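Local coordinates for protein isomaltodextranase (Arthrobacter globiformis, PDB 5AWO) that hydrolyses alpha-1,6-glucosidic linkages of dextran-type polysaccharides, releasing successive isomaltose units from the non-reducing ends of the chains, at residues I266-G280 with A288-T300. Sequence-based numbering, arbitrary orientation.
Sequences INADADKGGWDRLSG and AWPNWANPFCGFT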
loop_
_atom_site.group_PDB
_atom_site.type_symbol
_atom_site.label_atom_id
_atom_site.label_comp_id
_atom_site.label_asym_id
_atom_site.label_seq_id
_atom_site.Cartn_x
_atom_site.Cartn_y
_atom_site.Cartn_z
ATOM N N ILE A 266 1.896 -5.440 -6.465
ATOM C CA ILE A 266 2.281 -4.723 -7.673
ATOM C C ILE A 266 3.309 -5.448 -8.534
ATOM O O ILE A 266 3.806 -4.871 -9.509
ATOM C CB ILE A 266 2.702 -3.282 -7.333
ATOM C CG1 ILE A 266 3.832 -3.191 -6.284
ATOM C CG2 ILE A 266 1.480 -2.492 -6.879
ATOM C CD1 ILE A 266 5.104 -3.936 -6.591
ATOM N N ASN A 267 3.566 -6.714 -8.237
ATOM C CA ASN A 267 4.588 -7.507 -8.910
ATOM C C ASN A 267 4.185 -8.951 -9.026
ATOM O O ASN A 267 3.306 -9.399 -8.289
ATOM C CB ASN A 267 5.948 -7.408 -8.214
ATOM C CG ASN A 267 5.931 -7.886 -6.753
ATOM O OD1 ASN A 267 4.917 -7.777 -6.041
ATOM N ND2 ASN A 267 7.091 -8.309 -6.272
ATOM N N ALA A 268 4.848 -9.677 -9.920
ATOM C CA ALA A 268 4.782 -11.128 -9.927
ATOM C C ALA A 268 5.331 -11.698 -8.617
ATOM O O ALA A 268 6.120 -11.035 -7.927
ATOM C CB ALA A 268 5.598 -11.653 -11.103
ATOM N N ASP A 269 4.942 -12.922 -8.273
ATOM C CA ASP A 269 5.368 -13.529 -7.024
ATOM C C ASP A 269 6.895 -13.498 -6.873
ATOM O O ASP A 269 7.630 -13.674 -7.835
ATOM C CB ASP A 269 4.959 -15.003 -6.957
ATOM C CG ASP A 269 3.452 -15.235 -6.859
ATOM O OD1 ASP A 269 2.631 -14.300 -6.927
ATOM O OD2 ASP A 269 3.062 -16.425 -6.732
ATOM N N ALA A 270 7.368 -13.387 -5.635
ATOM C CA ALA A 270 8.804 -13.424 -5.381
ATOM C C ALA A 270 9.463 -14.691 -5.942
ATOM O O ALA A 270 10.614 -14.646 -6.385
ATOM C CB ALA A 270 9.084 -13.292 -3.885
ATOM N N ASP A 271 8.778 -15.823 -5.909
ATOM C CA ASP A 271 9.264 -17.064 -6.541
ATOM C C ASP A 271 10.644 -17.384 -5.971
ATOM O O ASP A 271 10.840 -17.283 -4.747
ATOM C CB ASP A 271 9.174 -16.877 -8.079
ATOM C CG ASP A 271 9.318 -18.167 -8.902
ATOM O OD1 ASP A 271 10.477 -18.532 -9.184
ATOM O OD2 ASP A 271 8.308 -18.767 -9.342
ATOM N N LYS A 272 11.591 -17.749 -6.832
ATOM C CA LYS A 272 12.963 -18.061 -6.433
ATOM C C LYS A 272 13.781 -16.840 -6.007
ATOM O O LYS A 272 14.921 -16.981 -5.593
ATOM C CB LYS A 272 13.684 -18.752 -7.601
ATOM C CG LYS A 272 13.881 -17.875 -8.798
ATOM C CD LYS A 272 14.277 -18.660 -10.043
ATOM C CE LYS A 272 15.724 -19.108 -10.007
ATOM N NZ LYS A 272 16.658 -17.955 -10.102
ATOM N N GLY A 273 13.198 -15.654 -6.062
ATOM C CA GLY A 273 13.837 -14.494 -5.492
ATOM C C GLY A 273 14.959 -14.003 -6.388
ATOM O O GLY A 273 14.958 -14.166 -7.625
ATOM N N GLY A 274 15.893 -13.330 -5.742
ATOM C CA GLY A 274 17.052 -12.777 -6.456
ATOM C C GLY A 274 16.759 -11.586 -7.332
ATOM O O GLY A 274 15.619 -11.105 -7.417
ATOM N N TRP A 275 17.800 -11.108 -7.986
ATOM C CA TRP A 275 17.716 -9.907 -8.810
ATOM C C TRP A 275 16.735 -10.023 -9.970
ATOM O O TRP A 275 16.017 -9.058 -10.241
ATOM C CB TRP A 275 19.117 -9.526 -9.318
ATOM C CG TRP A 275 19.089 -8.173 -9.971
ATOM C CD1 TRP A 275 18.998 -7.886 -11.281
ATOM C CD2 TRP A 275 19.089 -6.921 -9.290
ATOM N NE1 TRP A 275 18.940 -6.525 -11.479
ATOM C CE2 TRP A 275 19.014 -5.910 -10.260
ATOM C CE3 TRP A 275 19.167 -6.562 -7.941
ATOM C CZ2 TRP A 275 18.974 -4.555 -9.920
ATOM C CZ3 TRP A 275 19.145 -5.229 -7.605
ATOM C CH2 TRP A 275 19.071 -4.241 -8.597
ATOM N N ASP A 276 16.652 -11.164 -10.637
ATOM C CA ASP A 276 15.758 -11.250 -11.766
ATOM C C ASP A 276 14.290 -11.038 -11.358
ATOM O O ASP A 276 13.548 -10.402 -12.065
ATOM C CB ASP A 276 15.943 -12.553 -12.563
ATOM C CG ASP A 276 15.236 -12.513 -13.915
ATOM O OD1 ASP A 276 15.438 -11.561 -14.687
ATOM O OD2 ASP A 276 14.399 -13.399 -14.171
ATOM N N ARG A 277 13.905 -11.502 -10.169
ATOM C CA ARG A 277 12.549 -11.264 -9.693
ATOM C C ARG A 277 12.367 -9.834 -9.157
ATOM O O ARG A 277 11.266 -9.278 -9.285
ATOM C CB ARG A 277 12.157 -12.284 -8.644
ATOM C CG ARG A 277 11.854 -13.639 -9.289
ATOM C CD ARG A 277 10.362 -13.718 -9.634
ATOM N NE ARG A 277 10.144 -14.693 -10.648
ATOM C CZ ARG A 277 8.976 -15.079 -11.089
ATOM N NH1 ARG A 277 7.859 -14.669 -10.512
ATOM N NH2 ARG A 277 8.929 -15.932 -12.086
ATOM N N LEU A 278 13.421 -9.230 -8.632
ATOM C CA LEU A 278 13.328 -7.862 -8.142
ATOM C C LEU A 278 13.283 -6.815 -9.248
ATOM O O LEU A 278 12.625 -5.773 -9.085
ATOM C CB LEU A 278 14.491 -7.563 -7.193
ATOM C CG LEU A 278 14.330 -6.311 -6.305
ATOM C CD1 LEU A 278 13.416 -6.599 -5.126
ATOM C CD2 LEU A 278 15.682 -5.790 -5.833
ATOM N N SER A 279 13.997 -7.064 -10.344
ATOM C CA SER A 279 14.269 -6.044 -11.354
ATOM C C SER A 279 14.195 -6.517 -12.797
ATOM O O SER A 279 14.252 -5.696 -13.703
ATOM C CB SER A 279 15.662 -5.473 -11.040
ATOM O OG SER A 279 15.972 -4.311 -11.793
ATOM N N GLY A 280 14.065 -7.824 -13.001
ATOM C CA GLY A 280 14.107 -8.416 -14.346
ATOM C C GLY A 280 12.770 -8.908 -14.848
ATOM O O GLY A 280 11.725 -8.278 -14.626
ATOM N N ALA A 288 -3.365 -7.181 -17.571
ATOM C CA ALA A 288 -3.849 -8.292 -16.735
ATOM C C ALA A 288 -2.827 -8.560 -15.644
ATOM O O ALA A 288 -1.632 -8.200 -15.756
ATOM C CB ALA A 288 -4.015 -9.531 -17.553
ATOM N N TRP A 289 -3.292 -9.239 -14.598
ATOM C CA TRP A 289 -2.452 -9.559 -13.461
ATOM C C TRP A 289 -1.183 -10.280 -13.907
ATOM O O TRP A 289 -1.262 -11.229 -14.689
ATOM C CB TRP A 289 -3.181 -10.504 -12.496
ATOM C CG TRP A 289 -2.215 -11.190 -11.592
ATOM C CD1 TRP A 289 -1.743 -12.461 -11.709
ATOM C CD2 TRP A 289 -1.494 -10.584 -10.517
ATOM N NE1 TRP A 289 -0.775 -12.701 -10.763
ATOM C CE2 TRP A 289 -0.600 -11.555 -10.027
ATOM C CE3 TRP A 289 -1.505 -9.318 -9.934
ATOM C CZ2 TRP A 289 0.248 -11.309 -8.950
ATOM C CZ3 TRP A 289 -0.653 -9.067 -8.839
ATOM C CH2 TRP A 289 0.207 -10.077 -8.378
ATOM N N PRO A 290 -0.009 -9.875 -13.396
ATOM C CA PRO A 290 0.321 -8.625 -12.758
ATOM C C PRO A 290 0.680 -7.606 -13.845
ATOM O O PRO A 290 1.373 -7.957 -14.814
ATOM C CB PRO A 290 1.546 -8.980 -11.914
ATOM C CG PRO A 290 2.250 -9.994 -12.757
ATOM C CD PRO A 290 1.161 -10.762 -13.497
ATOM N N ASN A 291 0.248 -6.362 -13.693
ATOM C CA ASN A 291 0.448 -5.427 -14.807
ATOM C C ASN A 291 1.948 -5.315 -15.101
ATOM O O ASN A 291 2.363 -5.314 -16.263
ATOM C CB ASN A 291 -0.167 -4.070 -14.519
ATOM C CG ASN A 291 -1.638 -4.166 -14.270
ATOM O OD1 ASN A 291 -2.429 -4.376 -15.226
ATOM N ND2 ASN A 291 -2.022 -4.076 -13.025
ATOM N N TRP A 292 2.718 -5.142 -14.035
ATOM C CA TRP A 292 4.181 -5.174 -14.130
ATOM C C TRP A 292 4.736 -6.386 -13.391
ATOM O O TRP A 292 4.204 -6.800 -12.344
ATOM C CB TRP A 292 4.785 -3.890 -13.557
ATOM C CG TRP A 292 4.544 -2.669 -14.387
ATOM C CD1 TRP A 292 5.271 -2.264 -15.471
ATOM C CD2 TRP A 292 3.522 -1.684 -14.204
ATOM N NE1 TRP A 292 4.771 -1.090 -15.970
ATOM C CE2 TRP A 292 3.687 -0.720 -15.224
ATOM C CE3 TRP A 292 2.469 -1.525 -13.297
ATOM C CZ2 TRP A 292 2.849 0.389 -15.334
ATOM C CZ3 TRP A 292 1.627 -0.430 -13.425
ATOM C CH2 TRP A 292 1.807 0.504 -14.433
ATOM N N ALA A 293 5.817 -6.980 -13.914
ATOM C CA ALA A 293 6.358 -8.199 -13.332
ATOM C C ALA A 293 7.272 -7.957 -12.142
ATOM O O ALA A 293 7.171 -8.638 -11.139
ATOM C CB ALA A 293 7.096 -9.026 -14.377
ATOM N N ASN A 294 8.188 -6.996 -12.268
ATOM C CA ASN A 294 9.155 -6.736 -11.201
ATOM C C ASN A 294 8.710 -5.532 -10.387
ATOM O O ASN A 294 7.995 -4.642 -10.898
ATOM C CB ASN A 294 10.589 -6.570 -11.754
ATOM C CG ASN A 294 10.753 -5.354 -12.634
ATOM O OD1 ASN A 294 10.798 -5.457 -13.889
ATOM N ND2 ASN A 294 10.810 -4.213 -12.042
ATOM N N PRO A 295 9.077 -5.494 -9.093
ATOM C CA PRO A 295 8.579 -4.416 -8.223
ATOM C C PRO A 295 9.194 -3.049 -8.481
ATOM O O PRO A 295 8.547 -2.042 -8.190
ATOM C CB PRO A 295 8.849 -4.943 -6.814
ATOM C CG PRO A 295 10.001 -5.921 -7.003
ATOM C CD PRO A 295 9.691 -6.588 -8.315
ATOM N N PHE A 296 10.395 -2.961 -9.073
ATOM C CA PHE A 296 10.846 -1.642 -9.467
ATOM C C PHE A 296 9.805 -1.008 -10.376
ATOM O O PHE A 296 9.409 0.150 -10.171
ATOM C CB PHE A 296 12.201 -1.666 -10.161
ATOM C CG PHE A 296 13.377 -1.613 -9.229
ATOM C CD1 PHE A 296 13.743 -0.401 -8.641
ATOM C CD2 PHE A 296 14.146 -2.726 -8.962
ATOM C CE1 PHE A 296 14.832 -0.332 -7.790
ATOM C CE2 PHE A 296 15.234 -2.657 -8.129
ATOM C CZ PHE A 296 15.591 -1.448 -7.535
ATOM N N CYS A 297 9.346 -1.747 -11.381
ATOM C CA CYS A 297 8.376 -1.211 -12.328
ATOM C C CYS A 297 6.982 -1.141 -11.709
ATOM O O CYS A 297 6.243 -0.180 -11.968
ATOM C CB CYS A 297 8.303 -2.056 -13.585
ATOM S SG CYS A 297 9.795 -1.943 -14.617
ATOM N N GLY A 298 6.583 -2.140 -10.928
ATOM C CA GLY A 298 5.254 -2.112 -10.349
ATOM C C GLY A 298 5.045 -1.014 -9.317
ATOM O O GLY A 298 3.983 -0.362 -9.282
ATOM N N PHE A 299 6.008 -0.807 -8.425
ATOM C CA PHE A 299 5.908 0.281 -7.471
ATOM C C PHE A 299 5.853 1.594 -8.241
ATOM O O PHE A 299 5.036 2.480 -7.923
ATOM C CB PHE A 299 7.120 0.328 -6.538
ATOM C CG PHE A 299 7.112 -0.682 -5.401
ATOM C CD1 PHE A 299 5.997 -0.888 -4.591
ATOM C CD2 PHE A 299 8.279 -1.376 -5.090
ATOM C CE1 PHE A 299 6.044 -1.757 -3.510
ATOM C CE2 PHE A 299 8.326 -2.248 -4.024
ATOM C CZ PHE A 299 7.207 -2.435 -3.229
ATOM N N THR A 300 6.742 1.758 -9.230
ATOM C CA THR A 300 6.773 3.001 -10.016
ATOM C C THR A 300 5.436 3.229 -10.734
ATOM O O THR A 300 4.863 4.326 -10.712
ATOM C CB THR A 300 7.935 2.976 -10.994
ATOM O OG1 THR A 300 9.167 2.886 -10.265
ATOM C CG2 THR A 300 7.976 4.215 -11.872
HETATM O O HOH W 1 1.681 -4.469 -11.391
#
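Ile266 has CG1 between its backbone N and carbonyl carbon (chi1 56°); with chi2 turned the same way, CD1 lies over one face of the Phe299 ring, 3.9 Å from the centroid. Leu278 CG is anti to the backbone N (chi1 -164°), which sends its methyls to residues 288-300: CD1 meets Pro295 CG, and CD2 lies 3.9 Å from Phe296 CE2. Pro295 lies between Ile266 and Leu278, its CB against Ile266 CD1. Its ring also packs on the amide of Asn267, whose ND2 is hydrogen-bonded to Gly315 O.

Gly298 CA lies 3.2 Å from Ile266 O in a CA-H...O contact, where a CB would clash. A water donates to Ile266 O and accepts from Trp292 N. Ala268 N donates to Ala293 O at 2.8 Å, with an N-H...O angle of 147°. Trp289 CH2 sits 3.2 Å from Asn267 O, which accepts from Arg265; Arg265 also salt-bridges Asp269.

Asn294 is the N-cap of helix 295-302, and its CB lies 3.5 Å from Leu278 O. An alanine here would lack the amide and would probably leave a gap against Ser279 and Gly280.

The contact joins the loop and helix 274-279 after TIM-barrel strand 263-265 to the loop and helix 295-302. Asp269 lies about 6 Å, side chain to side chain, from Asp201, the probable nucleophile. One hydrogen bond and one water span the contact, so apolar packing and CH...O approaches probably dominate.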